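PDB 2XHE: Syntaxin1 from Monosiga brevicollis, which probably acts as a SNARE of the syntaxin family in membrane fusion and is found here in complex with a chain of another protein. Local coordinates for residues F42-F47 with D132-R136; L70-S74 with N161-Y165; H140-R145 with Q243-D248; M151-N155 with L229-F233. All blocks are in the same frame, centred on the assembly; numbering follows the deposited sequence.

Interaction 1. Residues F42-F47 with D132-R136; sequences FMADFF and DLRIR
F42 lies ahead of helix 44-72 and turns the edge of its ring toward D132, with CE1 pointing at the carboxylate oxygen OD2. Ring and carboxylate planes stand 58° apart; outside these two segments, D132 OD2 pairs with a basic side chain on the chain of another protein. CZ of F42 also approaches CD1 of I135. M43, at the N-cap position, sends a side chain bent about its CB-CG and CG-SD bonds toward helix 131-171. Its SD reaches R136 NE at 3.7 Å, while its CE lies 3.8 Å from the backbone O of D132. F46 carries the largest share on this side. Its CG is anti to the backbone N (chi1 169°), which sends the ring into the interface, where R136 CG sits over one face in a CH-pi contact, 4.3 Å from the ring centroid. Farther along the arginine, F46 CD1 covers one face of the guanidinium, tilted 40° from the ring, and NH1 is hydrogen-bonded to N115. F47 adds CZ, 4.0 Å from CG2 of I135, a methyl that also lies 4.1 Å from F46 CE2; an aromatic side chain of the other protein meets the F47 ring. An aromatic cluster at the start of helix 44-72, set against the first turns of helix 131-171 with I111 of helix 80-116 alongside, belongs to the three-helix Habc bundle of syntaxins.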
loop_
_atom_site.group_PDB
_atom_site.type_symbol
_atom_site.label_atom_id
_atom_site.label_comp_id
_atom_site.label_asym_id
_atom_site.label_seq_id
_atom_site.Cartn_x
_atom_site.Cartn_y
_atom_site.Cartn_z
ATOM N N PHE B 42 11.645 23.847 23.646
ATOM C CA PHE B 42 10.573 23.414 22.748
ATOM C C PHE B 42 9.899 22.124 23.211
ATOM O O PHE B 42 10.358 21.022 22.909
ATOM C CB PHE B 42 11.059 23.272 21.303
ATOM C CG PHE B 42 10.003 22.774 20.361
ATOM C CD1 PHE B 42 8.901 23.560 20.058
ATOM C CD2 PHE B 42 10.105 21.522 19.782
ATOM C CE1 PHE B 42 7.924 23.108 19.199
ATOM C CE2 PHE B 42 9.129 21.063 18.918
ATOM C CZ PHE B 42 8.036 21.859 18.627
ATOM N N MET B 43 8.811 22.286 23.958
ATOM C CA MET B 43 7.999 21.168 24.418
ATOM C C MET B 43 8.809 20.129 25.194
ATOM O O MET B 43 8.654 18.923 25.002
ATOM C CB MET B 43 7.285 20.537 23.229
ATOM C CG MET B 43 6.576 21.565 22.367
ATOM S SD MET B 43 4.996 20.972 21.752
ATOM C CE MET B 43 5.552 19.673 20.672
ATOM N N ALA B 44 9.659 20.617 26.089
ATOM C CA ALA B 44 10.551 19.756 26.861
ATOM C C ALA B 44 9.816 18.685 27.668
ATOM O O ALA B 44 10.179 17.509 27.629
ATOM C CB ALA B 44 11.442 20.586 27.766
ATOM N N ASP B 45 8.785 19.082 28.403
ATOM C CA ASP B 45 8.056 18.102 29.196
ATOM C C ASP B 45 7.393 17.055 28.315
ATOM O O ASP B 45 7.382 15.875 28.661
ATOM C CB ASP B 45 7.018 18.758 30.102
ATOM C CG ASP B 45 6.575 17.837 31.233
ATOM O OD1 ASP B 45 7.109 16.706 31.338
ATOM O OD2 ASP B 45 5.700 18.244 32.027
ATOM N N PHE B 46 6.839 17.487 27.181
ATOM C CA PHE B 46 6.176 16.569 26.253
ATOM C C PHE B 46 7.100 15.461 25.717
ATOM O O PHE B 46 6.796 14.268 25.853
ATOM C CB PHE B 46 5.520 17.332 25.100
ATOM C CG PHE B 46 5.058 16.448 23.975
ATOM C CD1 PHE B 46 3.845 15.785 24.049
ATOM C CD2 PHE B 46 5.842 16.273 22.846
ATOM C CE1 PHE B 46 3.420 14.967 23.019
ATOM C CE2 PHE B 46 5.424 15.459 21.816
ATOM C CZ PHE B 46 4.211 14.804 21.902
ATOM N N PHE B 47 8.223 15.837 25.114
ATOM C CA PHE B 47 9.137 14.826 24.578
ATOM C C PHE B 47 9.650 13.888 25.668
ATOM O O PHE B 47 10.085 12.760 25.392
ATOM C CB PHE B 47 10.278 15.466 23.795
ATOM C CG PHE B 47 9.851 16.016 22.477
ATOM C CD1 PHE B 47 9.843 15.208 21.348
ATOM C CD2 PHE B 47 9.422 17.329 22.365
ATOM C CE1 PHE B 47 9.442 15.706 20.129
ATOM C CE2 PHE B 47 9.021 17.834 21.149
ATOM C CZ PHE B 47 9.033 17.019 20.026
ATOM N N ASP B 132 3.603 22.229 16.392
ATOM C CA ASP B 132 3.465 21.772 17.776
ATOM C C ASP B 132 2.358 20.727 17.888
ATOM O O ASP B 132 2.599 19.589 18.293
ATOM C CB ASP B 132 3.139 22.946 18.711
ATOM C CG ASP B 132 4.072 24.131 18.522
ATOM O OD1 ASP B 132 3.847 24.929 17.580
ATOM O OD2 ASP B 132 5.024 24.274 19.324
ATOM N N LEU B 133 1.144 21.128 17.520
ATOM C CA LEU B 133 -0.032 20.273 17.652
ATOM C C LEU B 133 -0.003 19.075 16.692
ATOM O O LEU B 133 -0.465 17.984 17.038
ATOM C CB LEU B 133 -1.320 21.097 17.488
ATOM C CG LEU B 133 -2.651 20.345 17.558
ATOM C CD1 LEU B 133 -2.762 19.545 18.834
ATOM C CD2 LEU B 133 -3.807 21.310 17.445
ATOM N N ARG B 134 0.549 19.275 15.497
ATOM C CA ARG B 134 0.717 18.178 14.548
ATOM C C ARG B 134 1.583 17.061 15.134
ATOM O O ARG B 134 1.195 15.887 15.101
ATOM C CB ARG B 134 1.320 18.686 13.238
ATOM C CG ARG B 134 0.353 19.482 12.365
ATOM C CD ARG B 134 1.068 20.047 11.144
ATOM N NE ARG B 134 1.801 19.003 10.435
ATOM C CZ ARG B 134 2.944 19.202 9.786
ATOM N NH1 ARG B 134 3.490 20.412 9.758
ATOM N NH2 ARG B 134 3.544 18.189 9.177
ATOM N N ILE B 135 2.751 17.440 15.665
ATOM C CA ILE B 135 3.671 16.512 16.318
ATOM C C ILE B 135 3.012 15.809 17.495
ATOM O O ILE B 135 3.088 14.591 17.626
ATOM C CB ILE B 135 4.940 17.237 16.806
ATOM C CG1 ILE B 135 5.858 17.546 15.623
ATOM C CG2 ILE B 135 5.693 16.404 17.839
ATOM C CD1 ILE B 135 6.856 18.642 15.892
ATOM N N ARG B 136 2.361 16.582 18.354
ATOM C CA ARG B 136 1.662 16.005 19.494
ATOM C C ARG B 136 0.658 14.937 19.054
ATOM O O ARG B 136 0.573 13.866 19.655
ATOM C CB ARG B 136 0.945 17.100 20.287
ATOM C CG ARG B 136 1.864 18.147 20.901
ATOM C CD ARG B 136 1.066 19.252 21.588
ATOM N NE ARG B 136 1.701 19.649 22.839
ATOM C CZ ARG B 136 1.469 19.065 24.008
ATOM N NH1 ARG B 136 0.600 18.067 24.085
ATOM N NH2 ARG B 136 2.108 19.479 25.095
#

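Interaction 2. Residues L70-S74 with N161-Y165; sequences LHTES and NKRRY
H71 and N161 bring their CA atoms to 6.8 Å, where the C-terminal part of helix 44-72 lies beside helix 131-171. Between them the imidazole of H71 is the central group. CB of N161 stands over one of its faces in a CH-pi contact, 4.3 Å from the ring centroid and 21° off the normal. Y165, one turn farther along the same helix, receives the imidazole edge on the face of its phenol ring. This is an offset edge-to-face pair, with planes at 84° and centroids 5.6 Å apart; the nearest approach of the two side chains, 3.9 Å, joins H71 ND1 to Y165 CE1. The backbone O of H71 meets the phenol differently, at its edge and near its plane, 3.6 Å from CE1. That carbonyl also accepts the backbone N of S74. S74 turns its CB toward the hydroxyl of Y165, while its own OG makes a weak bond of 3.4 Å back to L70 O. T72 borders the contact: chi1 of 61° sets OG1 between the backbone N and the carbonyl carbon, where it bonds weakly to Q69 O, and CG2 faces R164 NH2 at 4.3 Å. M94 of helix 80-116 and L222 of helix 214-237 pack on H71 as well. With NE2 hydrogen-bonded to Q158, the imidazole is steered by one polar bond, a CH-pi contact and an edge-to-face pair, which should restrict its rotation within a buried helix junction.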
loop_
_atom_site.group_PDB
_atom_site.type_symbol
_atom_site.label_atom_id
_atom_site.label_comp_id
_atom_site.label_asym_id
_atom_site.label_seq_id
_atom_site.Cartn_x
_atom_site.Cartn_y
_atom_site.Cartn_z
ATOM N N LEU B 70 7.856 -17.894 33.403
ATOM C CA LEU B 70 7.469 -18.098 34.796
ATOM C C LEU B 70 6.156 -18.870 34.944
ATOM O O LEU B 70 5.932 -19.534 35.957
ATOM C CB LEU B 70 7.387 -16.760 35.536
ATOM C CG LEU B 70 8.689 -15.981 35.722
ATOM C CD1 LEU B 70 8.457 -14.779 36.625
ATOM C CD2 LEU B 70 9.775 -16.883 36.297
ATOM N N HIS B 71 5.295 -18.783 33.935
ATOM C CA HIS B 71 4.014 -19.485 33.950
ATOM C C HIS B 71 4.144 -20.953 33.556
ATOM O O HIS B 71 3.700 -21.842 34.290
ATOM C CB HIS B 71 3.010 -18.798 33.026
ATOM C CG HIS B 71 2.214 -17.723 33.692
ATOM N ND1 HIS B 71 1.489 -17.940 34.845
ATOM C CD2 HIS B 71 2.012 -16.426 33.361
ATOM C CE1 HIS B 71 0.884 -16.822 35.200
ATOM N NE2 HIS B 71 1.186 -15.886 34.316
ATOM N N THR B 72 4.739 -21.199 32.389
ATOM C CA THR B 72 4.903 -22.558 31.875
ATOM C C THR B 72 5.941 -23.321 32.687
ATOM O O THR B 72 6.107 -24.532 32.527
ATOM C CB THR B 72 5.318 -22.572 30.384
ATOM O OG1 THR B 72 6.582 -21.911 30.225
ATOM C CG2 THR B 72 4.253 -21.894 29.509
ATOM N N GLU B 73 6.634 -22.597 33.560
ATOM C CA GLU B 73 7.645 -23.183 34.429
ATOM C C GLU B 73 7.010 -23.677 35.732
ATOM O O GLU B 73 7.530 -24.589 36.377
ATOM C CB GLU B 73 8.754 -22.162 34.707
ATOM C CG GLU B 73 10.023 -22.741 35.317
ATOM C CD GLU B 73 11.114 -21.695 35.502
ATOM O OE1 GLU B 73 11.234 -20.796 34.640
ATOM O OE2 GLU B 73 11.852 -21.777 36.512
ATOM N N SER B 74 5.883 -23.079 36.111
ATOM C CA SER B 74 5.144 -23.532 37.287
ATOM C C SER B 74 4.350 -24.802 36.987
ATOM O O SER B 74 3.532 -25.235 37.794
ATOM C CB SER B 74 4.223 -22.435 37.830
ATOM O OG SER B 74 4.950 -21.468 38.565
ATOM N N ASN B 161 -2.316 -18.902 29.355
ATOM C CA ASN B 161 -1.862 -19.680 30.505
ATOM C C ASN B 161 -2.997 -20.058 31.457
ATOM O O ASN B 161 -2.966 -21.130 32.054
ATOM C CB ASN B 161 -0.733 -18.956 31.261
ATOM C CG ASN B 161 0.659 -19.346 30.762
ATOM O OD1 ASN B 161 1.462 -18.489 30.387
ATOM N ND2 ASN B 161 0.948 -20.641 30.761
ATOM N N LYS B 162 -3.998 -19.189 31.591
ATOM C CA LYS B 162 -5.122 -19.459 32.488
ATOM C C LYS B 162 -5.992 -20.612 31.991
ATOM O O LYS B 162 -6.653 -21.293 32.780
ATOM C CB LYS B 162 -5.981 -18.211 32.681
ATOM C CG LYS B 162 -7.253 -18.464 33.476
ATOM C CD LYS B 162 -8.342 -17.506 33.054
ATOM C CE LYS B 162 -9.723 -18.101 33.261
ATOM N NZ LYS B 162 -10.726 -17.436 32.374
ATOM N N ARG B 163 -5.995 -20.818 30.678
ATOM C CA ARG B 163 -6.753 -21.906 30.073
ATOM C C ARG B 163 -6.090 -23.252 30.369
ATOM O O ARG B 163 -6.771 -24.231 30.671
ATOM C CB ARG B 163 -6.901 -21.682 28.563
ATOM C CG ARG B 163 -7.546 -22.831 27.799
ATOM C CD ARG B 163 -8.078 -22.376 26.435
ATOM N NE ARG B 163 -7.261 -21.326 25.826
ATOM C CZ ARG B 163 -6.078 -21.527 25.253
ATOM N NH1 ARG B 163 -5.548 -22.745 25.216
ATOM N NH2 ARG B 163 -5.415 -20.507 24.727
ATOM N N ARG B 164 -4.761 -23.290 30.294
ATOM C CA ARG B 164 -4.012 -24.506 30.605
ATOM C C ARG B 164 -3.647 -24.598 32.090
ATOM O O ARG B 164 -3.218 -25.650 32.564
ATOM C CB ARG B 164 -2.754 -24.619 29.735
ATOM C CG ARG B 164 -1.773 -23.469 29.890
ATOM C CD ARG B 164 -0.360 -23.884 29.494
ATOM N NE ARG B 164 -0.283 -24.421 28.136
ATOM C CZ ARG B 164 0.206 -23.760 27.089
ATOM N NH1 ARG B 164 0.235 -24.338 25.895
ATOM N NH2 ARG B 164 0.670 -22.525 27.233
ATOM N N TYR B 165 -3.822 -23.494 32.815
ATOM C CA TYR B 165 -3.613 -23.456 34.263
ATOM C C TYR B 165 -4.853 -23.993 34.950
ATOM O O TYR B 165 -5.014 -23.869 36.161
ATOM C CB TYR B 165 -3.375 -22.024 34.729
ATOM C CG TYR B 165 -2.101 -21.805 35.508
ATOM C CD1 TYR B 165 -0.865 -21.816 34.874
ATOM C CD2 TYR B 165 -2.136 -21.553 36.869
ATOM C CE1 TYR B 165 0.301 -21.601 35.577
ATOM C CE2 TYR B 165 -0.980 -21.337 37.582
ATOM C CZ TYR B 165 0.239 -21.361 36.932
ATOM O OH TYR B 165 1.398 -21.147 37.647
#

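Interaction 3. Residues H140-R145 with Q243-D248; sequences HSSLSR and QGEMID
R145 and D248 form the charged link between helix 131-171 and the loop that follows helix 214-237. NH2 of the arginine lies 3.4 Å from OD1 of D248, a salt bridge whose hydrogen bond is weak, long and bent (132° at the hydrogen), with guanidinium and carboxylate planes 52° apart. OD1 also accepts a hydrogen bond from the backbone of another protein in the assembly. The arginine chain bends at chi3 (-70°), which brings one guanidinium face over S141 O. The S141 hydroxyl is hydrogen-bonded to Q137 O of its own helix, and Q243 OE1, 3.2 Å from S141 OG, is a competing acceptor for the same proton. Q243 reaches in with an extended but poorly ordered chain, and its NE2 sits over one face of the H140 imidazole, 4.1 Å from H140 NE2. Apolar cover comes from I247, whose CD1 lies 3.4 Å from S141 OG and whose CG2 is 3.9 Å from S141 CB. L108 of helix 80-116 touches H140 from elsewhere in the bundle. The long, weak salt bridge and the contested serine hydroxyl, set around one isoleucine, suggest a modest hold on this SNARE-region loop, with D248 OD1 also held by the backbone of the other protein.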
loop_
_atom_site.group_PDB
_atom_site.type_symbol
_atom_site.label_atom_id
_atom_site.label_comp_id
_atom_site.label_asym_id
_atom_site.label_seq_id
_atom_site.Cartn_x
_atom_site.Cartn_y
_atom_site.Cartn_z
ATOM N N HIS B 140 0.808 11.032 19.870
ATOM C CA HIS B 140 -0.277 10.500 20.684
ATOM C C HIS B 140 -0.918 9.277 20.028
ATOM O O HIS B 140 -1.169 8.264 20.690
ATOM C CB HIS B 140 -1.328 11.580 20.942
ATOM C CG HIS B 140 -2.414 11.150 21.876
ATOM N ND1 HIS B 140 -2.428 9.913 22.479
ATOM C CD2 HIS B 140 -3.523 11.792 22.311
ATOM C CE1 HIS B 140 -3.500 9.808 23.245
ATOM N NE2 HIS B 140 -4.179 10.937 23.163
ATOM N N SER B 141 -1.177 9.377 18.723
ATOM C CA SER B 141 -1.794 8.295 17.972
ATOM C C SER B 141 -0.887 7.080 17.909
ATOM O O SER B 141 -1.258 5.984 18.334
ATOM C CB SER B 141 -2.128 8.754 16.558
ATOM O OG SER B 141 -3.162 9.723 16.583
ATOM N N SER B 142 0.310 7.282 17.376
ATOM C CA SER B 142 1.252 6.191 17.197
ATOM C C SER B 142 1.437 5.346 18.472
ATOM O O SER B 142 1.397 4.113 18.422
ATOM C CB SER B 142 2.590 6.741 16.710
ATOM O OG SER B 142 3.505 5.689 16.460
ATOM N N LEU B 143 1.631 6.013 19.606
ATOM C CA LEU B 143 1.978 5.319 20.843
ATOM C C LEU B 143 0.786 4.590 21.466
ATOM O O LEU B 143 0.937 3.500 22.038
ATOM C CB LEU B 143 2.607 6.295 21.852
ATOM C CG LEU B 143 3.992 6.839 21.484
ATOM C CD1 LEU B 143 4.399 7.979 22.401
ATOM C CD2 LEU B 143 5.038 5.729 21.504
ATOM N N SER B 144 -0.395 5.189 21.366
ATOM C CA SER B 144 -1.594 4.523 21.840
ATOM C C SER B 144 -1.754 3.188 21.127
ATOM O O SER B 144 -2.069 2.178 21.748
ATOM C CB SER B 144 -2.811 5.403 21.622
ATOM O OG SER B 144 -2.660 6.615 22.329
ATOM N N ARG B 145 -1.514 3.183 19.822
ATOM C CA ARG B 145 -1.559 1.940 19.069
ATOM C C ARG B 145 -0.476 0.999 19.565
ATOM O O ARG B 145 -0.776 -0.121 19.977
ATOM C CB ARG B 145 -1.463 2.180 17.549
ATOM C CG ARG B 145 -2.739 2.779 16.917
ATOM C CD ARG B 145 -2.718 2.788 15.365
ATOM N NE ARG B 145 -1.769 3.754 14.805
ATOM C CZ ARG B 145 -1.916 5.081 14.854
ATOM N NH1 ARG B 145 -2.982 5.621 15.447
ATOM N NH2 ARG B 145 -0.990 5.875 14.315
ATOM N N GLN B 243 -10.694 10.282 16.719
ATOM C CA GLN B 243 -9.261 10.452 16.520
ATOM C C GLN B 243 -8.815 9.574 15.362
ATOM O O GLN B 243 -9.362 8.494 15.142
ATOM C CB GLN B 243 -8.479 10.087 17.785
ATOM C CG GLN B 243 -6.963 10.112 17.617
ATOM C CD GLN B 243 -6.218 9.853 18.923
ATOM O OE1 GLN B 243 -5.216 9.136 18.947
ATOM N NE2 GLN B 243 -6.709 10.434 20.015
ATOM N N GLY B 244 -7.836 10.052 14.606
ATOM C CA GLY B 244 -7.247 9.259 13.546
ATOM C C GLY B 244 -8.164 8.789 12.428
ATOM O O GLY B 244 -8.821 9.598 11.768
ATOM N N GLU B 245 -8.192 7.470 12.231
ATOM C CA GLU B 245 -8.767 6.827 11.041
ATOM C C GLU B 245 -7.882 7.066 9.807
ATOM O O GLU B 245 -7.838 6.241 8.883
ATOM C CB GLU B 245 -10.215 7.277 10.781
ATOM C CG GLU B 245 -10.370 8.347 9.696
ATOM C CD GLU B 245 -11.827 8.666 9.366
ATOM O OE1 GLU B 245 -12.712 7.853 9.707
ATOM O OE2 GLU B 245 -12.085 9.729 8.761
ATOM N N MET B 246 -7.154 8.183 9.831
ATOM C CA MET B 246 -6.416 8.683 8.676
ATOM C C MET B 246 -5.054 9.276 9.074
ATOM O O MET B 246 -4.207 9.550 8.214
ATOM C CB MET B 246 -7.263 9.748 7.965
ATOM C CG MET B 246 -6.912 9.969 6.504
ATOM S SD MET B 246 -7.147 8.519 5.444
ATOM C CE MET B 246 -8.833 8.739 4.891
ATOM N N ILE B 247 -4.849 9.468 10.380
ATOM C CA ILE B 247 -3.642 10.124 10.901
ATOM C C ILE B 247 -2.334 9.354 10.646
ATOM O O ILE B 247 -1.269 9.965 10.494
ATOM C CB ILE B 247 -3.778 10.483 12.415
ATOM C CG1 ILE B 247 -2.515 11.191 12.928
ATOM C CG2 ILE B 247 -4.073 9.241 13.246
ATOM C CD1 ILE B 247 -2.760 12.084 14.135
ATOM N N ASP B 248 -2.409 8.027 10.594
ATOM C CA ASP B 248 -1.237 7.228 10.263
ATOM C C ASP B 248 -0.761 7.424 8.820
ATOM O O ASP B 248 0.251 6.856 8.413
ATOM C CB ASP B 248 -1.485 5.743 10.528
ATOM C CG ASP B 248 -0.202 4.994 10.869
ATOM O OD1 ASP B 248 0.736 5.642 11.384
ATOM O OD2 ASP B 248 -0.130 3.766 10.632
#

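Interaction 4. Residues M151-N155 with L229-F233; sequences MTRYN and LHEMF
F233 points the rim of its phenyl ring at residues 151-155 of helix 131-171, with CB of N155 in the ring plane and 3.7 Å from CE2, while the methyl CE of M232 covers one of its faces. The backbone N of T152 also lies at the ring edge. Across the edge, CZ comes to 3.8 Å from M151 CB, and the hydroxyl of T152, which is hydrogen-bonded to V148 O, lies 3.5 Å from CE1. V148 packs on the ring too, so F233 sits like a knob among V148, M151, T152 and N155. The Y154 ring is met at its edge by CD2 of L229. The other methyl of that leucine, CD1, lies 3.6 Å from Y154 CD2 and equally near CB of N155, so the branched end wedges between tyrosine and asparagine. M151 meets both L229 and M232: its chain, bent at both chi2 (-45°) and chi3, carries CE to 3.7 Å from L229 CD2, and its CB is 3.6 Å from M232 CE. The amide of N155 stands 74° from the phenyl plane. The short helix axes approach to 11.0 Å and run at 150°, nearly antiparallel. I60 of helix 44-72 packs on M151, and M94 of helix 80-116 on Y154. Methyl, methionine and aromatic surfaces dominate, so the SNARE-region helix is held here mainly by burial of apolar groups, while T152 OG1 and N155 OD1 find their hydrogen-bond partners outside the two segments, the latter weakly, on a polar side chain of another protein.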
loop_
_atom_site.group_PDB
_atom_site.type_symbol
_atom_site.label_atom_id
_atom_site.label_comp_id
_atom_site.label_asym_id
_atom_site.label_seq_id
_atom_site.Cartn_x
_atom_site.Cartn_y
_atom_site.Cartn_z
ATOM N N MET B 151 0.008 -4.592 24.963
ATOM C CA MET B 151 -0.835 -5.124 26.020
ATOM C C MET B 151 -1.638 -6.309 25.530
ATOM O O MET B 151 -2.039 -7.167 26.307
ATOM C CB MET B 151 -1.755 -4.045 26.585
ATOM C CG MET B 151 -0.988 -2.952 27.316
ATOM S SD MET B 151 0.297 -3.601 28.431
ATOM C CE MET B 151 -0.652 -3.826 29.937
ATOM N N THR B 152 -1.869 -6.360 24.230
ATOM C CA THR B 152 -2.637 -7.450 23.672
ATOM C C THR B 152 -1.795 -8.703 23.746
ATOM O O THR B 152 -2.319 -9.800 23.917
ATOM C CB THR B 152 -3.066 -7.157 22.228
ATOM O OG1 THR B 152 -4.004 -6.075 22.236
ATOM C CG2 THR B 152 -3.722 -8.376 21.601
ATOM N N ARG B 153 -0.483 -8.532 23.628
ATOM C CA ARG B 153 0.431 -9.660 23.762
ATOM C C ARG B 153 0.341 -10.180 25.191
ATOM O O ARG B 153 0.283 -11.386 25.416
ATOM C CB ARG B 153 1.861 -9.257 23.403
ATOM C CG ARG B 153 2.879 -10.367 23.580
ATOM C CD ARG B 153 2.399 -11.675 22.963
ATOM N NE ARG B 153 3.361 -12.757 23.172
ATOM C CZ ARG B 153 3.052 -14.053 23.167
ATOM N NH1 ARG B 153 1.796 -14.443 22.970
ATOM N NH2 ARG B 153 3.999 -14.962 23.367
ATOM N N TYR B 154 0.297 -9.253 26.145
ATOM C CA TYR B 154 0.118 -9.582 27.558
ATOM C C TYR B 154 -1.212 -10.304 27.777
ATOM O O TYR B 154 -1.247 -11.420 28.287
ATOM C CB TYR B 154 0.184 -8.305 28.398
ATOM C CG TYR B 154 0.201 -8.506 29.900
ATOM C CD1 TYR B 154 1.120 -9.354 30.502
ATOM C CD2 TYR B 154 -0.682 -7.810 30.720
ATOM C CE1 TYR B 154 1.142 -9.523 31.888
ATOM C CE2 TYR B 154 -0.667 -7.969 32.102
ATOM C CZ TYR B 154 0.246 -8.826 32.683
ATOM O OH TYR B 154 0.255 -8.983 34.057
ATOM N N ASN B 155 -2.306 -9.662 27.385
ATOM C CA ASN B 155 -3.629 -10.265 27.498
ATOM C C ASN B 155 -3.657 -11.682 26.933
ATOM O O ASN B 155 -4.362 -12.551 27.451
ATOM C CB ASN B 155 -4.676 -9.388 26.799
ATOM C CG ASN B 155 -6.078 -9.963 26.884
ATOM O OD1 ASN B 155 -6.478 -10.784 26.049
ATOM N ND2 ASN B 155 -6.849 -9.513 27.877
ATOM N N LEU B 229 -6.952 -5.405 32.172
ATOM C CA LEU B 229 -6.713 -5.299 30.743
ATOM C C LEU B 229 -7.981 -4.947 29.972
ATOM O O LEU B 229 -8.001 -3.965 29.226
ATOM C CB LEU B 229 -6.147 -6.613 30.221
ATOM C CG LEU B 229 -4.728 -6.893 30.700
ATOM C CD1 LEU B 229 -4.242 -8.224 30.152
ATOM C CD2 LEU B 229 -3.800 -5.745 30.292
ATOM N N HIS B 230 -9.027 -5.752 30.153
ATOM C CA HIS B 230 -10.325 -5.455 29.555
ATOM C C HIS B 230 -10.765 -4.023 29.823
ATOM O O HIS B 230 -11.108 -3.286 28.898
ATOM C CB HIS B 230 -11.398 -6.418 30.055
ATOM C CG HIS B 230 -12.760 -6.125 29.510
ATOM N ND1 HIS B 230 -13.305 -6.829 28.460
ATOM C CD2 HIS B 230 -13.673 -5.187 29.853
ATOM C CE1 HIS B 230 -14.502 -6.343 28.184
ATOM N NE2 HIS B 230 -14.748 -5.344 29.014
ATOM N N GLU B 231 -10.769 -3.634 31.091
ATOM C CA GLU B 231 -11.133 -2.279 31.453
ATOM C C GLU B 231 -10.290 -1.307 30.650
ATOM O O GLU B 231 -10.793 -0.306 30.143
ATOM C CB GLU B 231 -10.925 -2.040 32.949
ATOM C CG GLU B 231 -11.251 -0.621 33.394
ATOM C CD GLU B 231 -10.219 -0.064 34.358
ATOM O OE1 GLU B 231 -10.383 -0.251 35.587
ATOM O OE2 GLU B 231 -9.244 0.562 33.886
ATOM N N MET B 232 -9.003 -1.608 30.535
ATOM C CA MET B 232 -8.078 -0.717 29.838
ATOM C C MET B 232 -8.397 -0.654 28.342
ATOM O O MET B 232 -8.626 0.422 27.779
ATOM C CB MET B 232 -6.633 -1.167 30.067
ATOM C CG MET B 232 -5.579 -0.272 29.428
ATOM S SD MET B 232 -5.295 -0.630 27.683
ATOM C CE MET B 232 -4.625 -2.288 27.771
ATOM N N PHE B 233 -8.413 -1.821 27.706
ATOM C CA PHE B 233 -8.750 -1.916 26.297
ATOM C C PHE B 233 -10.042 -1.168 26.000
ATOM O O PHE B 233 -10.183 -0.551 24.940
ATOM C CB PHE B 233 -8.876 -3.376 25.867
ATOM C CG PHE B 233 -7.559 -4.105 25.771
ATOM C CD1 PHE B 233 -6.490 -3.557 25.079
ATOM C CD2 PHE B 233 -7.407 -5.357 26.339
ATOM C CE1 PHE B 233 -5.296 -4.236 24.972
ATOM C CE2 PHE B 233 -6.224 -6.035 26.234
ATOM C CZ PHE B 233 -5.161 -5.470 25.555
#

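Overall arrangement
Helix 131-171 runs through all four contacts. Interactions 1 and 2 pair it with helix 44-72 near both ends of the latter; their centres are 42 Å apart, on opposite sides of the chain's centre. Interactions 3 and 4 lie between, 18 Å apart, and join the helix to the SNARE region: interaction 4 to helix 214-237, interaction 3 to the loop after it. Along the chain, interaction 4 is nested inside the loop closed by interaction 3, interaction 1 closes before either opens, and the segments of interaction 2 alternate with those of the other three. SNARE-region segments lying along the N-terminal helices are consistent with a closed syntaxin conformation, with another protein touching each contact region.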